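Local structure of indole-3-pyruvate decarboxylase (Azospirillum brasilense, 2NXW) at residues L28-L31 and K32-A36; G433-C436 and V437-G440; V53-E56 and T57-L60; E147-V150 and A151-R154. The protein catalyses the thiamine diphosphate- and metal-dependent decarboxylation of indole-3-pyruvate to indole-3-acetaldehyde, a step in auxin biosynthesis, and also acts as a phenylpyruvate decarboxylase. All coordinates share one frame; numbering follows the deposited sequence.

Contact 1: residues L28-L31 and K32-A36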
# COMPACT_ATOMS: atom_id res chain seq x y z
N LEU A 28 23.49 27.56 -6.15
CA LEU A 28 24.09 28.10 -4.94
C LEU A 28 23.64 29.54 -4.73
O LEU A 28 23.34 29.94 -3.61
CB LEU A 28 25.62 28.02 -5.01
CG LEU A 28 26.20 26.59 -4.97
CD1 LEU A 28 27.69 26.63 -5.30
CD2 LEU A 28 25.98 25.96 -3.58
N ARG A 29 23.57 30.32 -5.81
CA ARG A 29 23.14 31.71 -5.70
C ARG A 29 21.66 31.80 -5.30
O ARG A 29 21.29 32.66 -4.51
CB ARG A 29 23.39 32.45 -7.02
CG ARG A 29 24.87 32.71 -7.28
CD ARG A 29 25.10 33.44 -8.61
NE ARG A 29 26.52 33.67 -8.85
CZ ARG A 29 27.28 34.50 -8.13
NH1 ARG A 29 26.76 35.18 -7.12
NH2 ARG A 29 28.57 34.63 -8.41
N ALA A 30 20.83 30.92 -5.85
CA ALA A 30 19.40 30.91 -5.52
C ALA A 30 19.21 30.60 -4.03
O ALA A 30 18.31 31.15 -3.38
CB ALA A 30 18.68 29.87 -6.36
N LEU A 31 20.05 29.72 -3.50
CA LEU A 31 19.96 29.36 -2.09
C LEU A 31 20.39 30.55 -1.23
O LEU A 31 19.73 30.88 -0.24
CB LEU A 31 20.85 28.14 -1.80
CG LEU A 31 20.31 26.84 -2.41
CD1 LEU A 31 21.40 25.79 -2.47
CD2 LEU A 31 19.10 26.37 -1.59
N LYS A 32 21.48 31.21 -1.62
CA LYS A 32 21.96 32.37 -0.88
C LYS A 32 20.91 33.49 -0.93
O LYS A 32 20.71 34.19 0.07
CB LYS A 32 23.29 32.85 -1.46
CG LYS A 32 23.89 34.00 -0.67
CD LYS A 32 25.21 34.44 -1.24
CE LYS A 32 25.79 35.58 -0.42
NZ LYS A 32 27.09 36.06 -0.95
N ASP A 33 20.25 33.65 -2.07
CA ASP A 33 19.21 34.68 -2.23
C ASP A 33 18.07 34.45 -1.24
O ASP A 33 17.38 35.39 -0.84
CB ASP A 33 18.58 34.65 -3.63
CG ASP A 33 19.52 35.11 -4.72
OD1 ASP A 33 20.47 35.87 -4.43
OD2 ASP A 33 19.27 34.72 -5.88
N ARG A 34 17.87 33.19 -0.87
CA ARG A 34 16.81 32.82 0.04
C ARG A 34 17.25 32.70 1.50
O ARG A 34 16.50 32.20 2.34
CB ARG A 34 16.16 31.53 -0.45
CG ARG A 34 15.38 31.76 -1.75
CD ARG A 34 15.00 30.46 -2.45
NE ARG A 34 14.10 30.72 -3.57
CZ ARG A 34 14.46 31.24 -4.74
NH1 ARG A 34 15.74 31.54 -4.97
NH2 ARG A 34 13.54 31.47 -5.67
N GLY A 35 18.47 33.15 1.79
CA GLY A 35 18.95 33.13 3.15
C GLY A 35 19.91 32.05 3.61
O GLY A 35 20.40 32.13 4.74
N ALA A 36 20.18 31.06 2.77
CA ALA A 36 21.09 29.99 3.16
C ALA A 36 22.43 30.59 3.56
O ALA A 36 22.92 31.54 2.92
CB ALA A 36 21.28 29.02 2.01
O HOH W 1 27.90 35.62 -4.03

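Contact 2: residues G433-C436 and V437-G440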
# COMPACT_ATOMS: atom_id res chain seq x y z
N GLY A 433 26.39 22.34 13.51
CA GLY A 433 25.77 23.08 12.43
C GLY A 433 25.36 24.47 12.86
O GLY A 433 25.58 25.47 12.16
N ALA A 434 24.75 24.56 14.04
CA ALA A 434 24.31 25.85 14.55
C ALA A 434 25.51 26.75 14.77
O ALA A 434 25.49 27.92 14.37
CB ALA A 434 23.52 25.68 15.85
N GLN A 435 26.57 26.25 15.39
CA GLN A 435 27.70 27.13 15.64
C GLN A 435 28.39 27.56 14.34
O GLN A 435 28.96 28.66 14.27
CB GLN A 435 28.69 26.51 16.64
CG GLN A 435 29.68 27.57 17.15
CD GLN A 435 30.35 27.26 18.48
OE1 GLN A 435 31.42 27.82 18.79
NE2 GLN A 435 29.74 26.39 19.28
N CYS A 436 28.33 26.73 13.30
CA CYS A 436 28.95 27.14 12.03
C CYS A 436 28.30 28.40 11.49
O CYS A 436 28.96 29.19 10.80
CB CYS A 436 28.86 26.03 10.98
SG CYS A 436 30.04 24.69 11.20
N VAL A 437 27.02 28.61 11.78
CA VAL A 437 26.32 29.79 11.28
C VAL A 437 25.98 30.83 12.34
O VAL A 437 25.30 31.82 12.04
CB VAL A 437 25.01 29.38 10.53
CG1 VAL A 437 25.34 28.42 9.39
CG2 VAL A 437 23.98 28.76 11.49
N SER A 438 26.48 30.64 13.56
CA SER A 438 26.17 31.54 14.67
C SER A 438 27.04 32.78 14.83
O SER A 438 26.87 33.54 15.79
CB SER A 438 26.21 30.75 15.98
OG SER A 438 27.56 30.50 16.34
N GLY A 439 27.99 32.99 13.92
CA GLY A 439 28.82 34.17 14.02
C GLY A 439 29.54 34.27 15.35
O GLY A 439 29.59 35.34 15.97
N GLY A 440 30.10 33.14 15.77
CA GLY A 440 30.86 33.09 17.01
C GLY A 440 30.11 32.84 18.31
O GLY A 440 30.74 32.66 19.35
O HOH W 2 30.70 30.55 14.81
O HOH W 3 29.12 31.89 11.51

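Contact 3: residues V53-E56 and T57-L60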
# COMPACT_ATOMS: atom_id res chain seq x y z
N VAL A 53 32.68 23.30 -7.80
CA VAL A 53 32.09 24.62 -8.01
C VAL A 53 31.86 25.30 -6.66
O VAL A 53 32.16 26.48 -6.48
CB VAL A 53 30.74 24.53 -8.77
CG1 VAL A 53 30.07 25.90 -8.83
CG2 VAL A 53 30.99 24.00 -10.18
N ALA A 54 31.33 24.55 -5.69
CA ALA A 54 31.08 25.14 -4.39
C ALA A 54 32.36 25.67 -3.74
O ALA A 54 32.38 26.78 -3.21
CB ALA A 54 30.42 24.11 -3.47
N GLU A 55 33.43 24.88 -3.80
CA GLU A 55 34.69 25.29 -3.19
C GLU A 55 35.36 26.44 -3.92
O GLU A 55 35.89 27.37 -3.29
CB GLU A 55 35.66 24.11 -3.16
CG GLU A 55 36.98 24.45 -2.49
CD GLU A 55 37.92 23.27 -2.46
OE1 GLU A 55 38.64 23.05 -3.46
OE2 GLU A 55 37.93 22.55 -1.44
N GLU A 56 35.35 26.39 -5.24
CA GLU A 56 35.99 27.44 -6.01
C GLU A 56 35.25 28.77 -6.01
O GLU A 56 35.88 29.83 -5.94
CB GLU A 56 36.22 26.94 -7.44
CG GLU A 56 37.43 26.02 -7.53
CD GLU A 56 37.58 25.36 -8.89
OE1 GLU A 56 37.07 25.92 -9.88
OE2 GLU A 56 38.21 24.29 -8.95
N THR A 57 33.93 28.73 -6.05
CA THR A 57 33.14 29.96 -6.07
C THR A 57 32.89 30.54 -4.68
O THR A 57 32.70 31.75 -4.54
CB THR A 57 31.77 29.75 -6.73
OG1 THR A 57 30.98 28.85 -5.92
CG2 THR A 57 31.93 29.18 -8.14
N GLN A 58 32.87 29.68 -3.67
CA GLN A 58 32.61 30.12 -2.30
C GLN A 58 31.32 30.94 -2.18
O GLN A 58 31.24 31.87 -1.37
CB GLN A 58 33.80 30.93 -1.77
CG GLN A 58 35.06 30.12 -1.51
CD GLN A 58 34.90 29.14 -0.35
OE1 GLN A 58 34.44 29.51 0.72
NE2 GLN A 58 35.29 27.89 -0.57
N ILE A 59 30.31 30.62 -2.98
CA ILE A 59 29.04 31.34 -2.90
C ILE A 59 28.44 31.11 -1.51
O ILE A 59 27.86 32.02 -0.90
CB ILE A 59 28.06 30.87 -4.00
CG1 ILE A 59 28.60 31.30 -5.38
CG2 ILE A 59 26.68 31.47 -3.77
CD1 ILE A 59 27.82 30.75 -6.55
N LEU A 60 28.59 29.88 -1.02
CA LEU A 60 28.14 29.51 0.31
C LEU A 60 29.33 28.84 0.96
O LEU A 60 30.06 28.09 0.31
CB LEU A 60 26.98 28.50 0.27
CG LEU A 60 25.60 28.92 -0.23
CD1 LEU A 60 24.67 27.71 -0.18
CD2 LEU A 60 25.05 30.05 0.63
O HOH W 4 29.85 27.45 -2.34

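Contact 4: residues E147-V150 and A151-R154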
# COMPACT_ATOMS: atom_id res chain seq x y z
N GLU A 147 9.41 10.24 -0.49
CA GLU A 147 8.62 9.91 0.70
C GLU A 147 8.91 10.82 1.90
O GLU A 147 8.11 10.89 2.82
CB GLU A 147 8.87 8.46 1.12
CG GLU A 147 8.44 7.40 0.11
CD GLU A 147 6.94 7.36 -0.09
OE1 GLU A 147 6.20 7.48 0.91
OE2 GLU A 147 6.50 7.19 -1.24
N ILE A 148 10.06 11.50 1.88
CA ILE A 148 10.44 12.35 3.01
C ILE A 148 10.73 13.80 2.67
O ILE A 148 11.43 14.50 3.40
CB ILE A 148 11.66 11.74 3.72
CG1 ILE A 148 12.81 11.55 2.73
CG2 ILE A 148 11.27 10.41 4.35
CD1 ILE A 148 14.08 10.97 3.35
N THR A 149 10.18 14.26 1.55
CA THR A 149 10.35 15.65 1.11
C THR A 149 9.04 16.15 0.52
O THR A 149 8.20 15.35 0.10
CB THR A 149 11.46 15.79 0.04
OG1 THR A 149 11.20 14.90 -1.05
CG2 THR A 149 12.82 15.48 0.63
N VAL A 150 8.86 17.47 0.48
CA VAL A 150 7.62 18.05 -0.06
C VAL A 150 7.67 18.34 -1.55
O VAL A 150 6.63 18.60 -2.16
CB VAL A 150 7.20 19.33 0.69
CG1 VAL A 150 6.85 18.97 2.12
CG2 VAL A 150 8.29 20.39 0.64
N ALA A 151 8.86 18.32 -2.13
CA ALA A 151 9.01 18.57 -3.56
C ALA A 151 10.35 18.01 -3.98
O ALA A 151 11.29 17.96 -3.17
CB ALA A 151 8.95 20.07 -3.84
N GLN A 152 10.45 17.60 -5.24
CA GLN A 152 11.68 17.04 -5.77
C GLN A 152 11.87 17.45 -7.21
O GLN A 152 10.90 17.77 -7.91
CB GLN A 152 11.63 15.50 -5.76
CG GLN A 152 11.15 14.81 -4.50
CD GLN A 152 9.64 14.85 -4.35
OE1 GLN A 152 8.90 14.68 -5.33
NE2 GLN A 152 9.17 15.05 -3.12
N ALA A 153 13.12 17.44 -7.66
CA ALA A 153 13.40 17.73 -9.05
C ALA A 153 14.72 17.12 -9.46
O ALA A 153 15.67 17.09 -8.67
CB ALA A 153 13.42 19.24 -9.31
N ARG A 154 14.77 16.59 -10.67
CA ARG A 154 16.00 16.07 -11.23
C ARG A 154 16.37 17.16 -12.23
O ARG A 154 15.63 17.42 -13.18
CB ARG A 154 15.77 14.75 -11.97
CG ARG A 154 17.02 14.29 -12.70
CD ARG A 154 16.86 12.95 -13.39
NE ARG A 154 18.05 12.65 -14.18
CZ ARG A 154 18.29 11.50 -14.79
NH1 ARG A 154 17.41 10.51 -14.71
NH2 ARG A 154 19.42 11.33 -15.48
O HOH W 5 6.53 14.16 -2.28

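Contact 1: residues L28-L31 and K32-A36
Ala30 O takes two N-H groups from a single residue: Arg34 NH1 at 3.0 Å in a fairly straight bond (159°), and the backbone Arg34 N in a weak one at 3.3 Å. This double hold lies where helix 23-33 ends in a Schellman motif, with Gly35 at positive phi (101°) as the C-prime residue. The signature bonds are Ala36 N to Leu31 O, 3.0 Å, and inside it Gly35 N to Lys32 O, 3.0 Å; the hydrophobic pair expected of the motif is Leu31 CB against Ala36 CB, 3.9 Å apart. With its chain extended from CG to NE, Arg34 runs back along the helix end and presents the edge of its guanidinium, Ala30 O lying only 3° out of that plane. The group's other nitrogens are engaged too, NE in a salt bridge with Asp198 and NH2 with Gly196 O, which should fix its rotation. Leu31 and Ala36 both pack on Val87 of strand 86-90, placing the cap against the sheet. On the exposed side the extended Lys32 chain carries NZ to a water at 3.2 Å, and Arg29 NH1 donates weakly to that same water.

Contact 2: residues G433-C436 and V437-G440
This is a local contact at the C-terminal end of helix 427-437, where residues 433-436 hand over to the loop that leads into strand 443-448 of the C-terminal thiamine diphosphate-binding domain. The evidence for a tightened last turn is the hydrogen-bond spacing. Val437 N bonds to Ala434 O at 3.1 Å, a three-residue step as in a 3-10 turn, while its alpha-helical bond to Gly433 O is long and weak at 3.5 Å. The shorter bond is not a straight one: the N-H...O angle is 138°, and the nitrogen stands well above the carbonyl plane of Ala434. Ser438 N repeats the three-residue step with a weak bond to Gln435 O at 3.3 Å.

Beyond that the chain opens and water takes over the pairing. One water receives Gly440 N and donates to Gln435 O at 2.6 Å; another receives Gly439 N and donates to Cys436 O at 2.8 Å. Both glycines have positive phi, and their amides stay within a water's span of the last carbonyls.

Val437 packs on Ala78 and Tyr81 of helix 68-82, tying this helix end to the N-terminal cofactor-binding part of the same chain, and Tyr81 also meets Ala434 and Ser438. The hydroxyl of Ser438, whose chi1 of 75° places OG between the backbone N and the carbonyl carbon, bonds to Lys441 O, farther along the loop, and lies 3.7 Å from Gln435 CG.

Contact 3: residues V53-E56 and T57-L60
Val53 and Thr57 make the tight part of this contact, in which one carbonyl oxygen serves two donors of the same residue. Thr57 N reaches Val53 O at 2.9 Å with an N-H...O angle of 161°, the regular helical bond, and the hydroxyl Thr57 OG1 donates to the same oxygen at 2.7 Å. The two come from opposite faces of the carbonyl plane. A chi1 of 66° sets OG1 between the backbone N and the carbonyl carbon of Thr57, facing back down the helix, and leaves the methyl CG2 to meet Val53 CG1 at 3.8 Å. OG1 also accepts a weak bond from Ile59 N, so the hydroxyl links the last turn to the chain beyond it.

All of this closes helix 48-57, the crossover of a beta-alpha-beta unit whose parallel strands, 39-41 and 62-64, are neighbours in the sheet. Gln58 is the first residue past the helix to leave helical angles, with positive phi, although its N still bonds to Ala54 O at 3.0 Å. Ala54 O has a second donor in a water, 2.8 Å away, which in turn accepts from Leu60 N and so joins two buried residues.

On the exposed side the grip comes from a side chain: Gln58 folds back at chi2 (-67°) and brings NE2 to Glu55 O at 2.8 Å, with that oxygen close to the amide plane, so a side chain supplies a donor to a carbonyl of the final turn. The carboxylate of Glu55 leads elsewhere: OE1 accepts from Ala490 N of the second subunit.

Contact 4: residues E147-V150 and A151-R154
The side-chain amide of Gln152 meets Thr149 at its edge: NE2 donates to Thr149 OG1 at 2.9 Å, with the oxygen 10° out of the amide plane and an N-H...O angle of 162°. NE2 also donates to a water at 2.9 Å, and that water donates in turn to Thr149 O at 3.1 Å, so the amide is joined to both the hydroxyl and the carbonyl of one residue. The turn at chi2 (78°) folds the Gln152 chain back toward the preceding loop, with CG 3.5 Å from Thr149 OG1. This bridge lies where the loop after helix 140-145 enters strand 152-154, an outermost strand, within this chain, of a six-stranded parallel sheet; Ala151 and Ala153 form backbone bonds to Tyr180 of the adjacent strand 179-184. Thr149 OG1 is bonded to Phe145 O as well, which links the bridge to the end of that helix. At the far side of the amide, OE1 accepts from Lys160 NZ of the third subunit. The buried Ala151 N, by contrast, has no partner in the model. The lysine at OE1, and a Thr149 hydroxyl already bonded to Phe145 O, favour the modelled sense of the Gln152 amide, which ties the loop to the third subunit.

Overall arrangement
Contacts 1 and 3 are direct neighbours in the N-terminal cofactor-binding region, their centres about 12 Å apart: Arg29 CG packs on Ile59 CD1 at 3.6 Å, and Ala36 O meets Leu60 CD2 at 3.5 Å, so two helix ends share one patch. Contact 2, a third helix end, belongs to the C-terminal cofactor-binding region; its nearest atoms are about 7 Å from contact 1. Contact 4 stands apart, its centre about 19 Å from that of contact 1 and 27 Å from that of contact 2. None is an active-site contact. The Glu55 side chain lies about 13 Å from a bound thiamine diphosphate, while contact 2 precedes strand 443-448, which leads to the magnesium ligand Asp449.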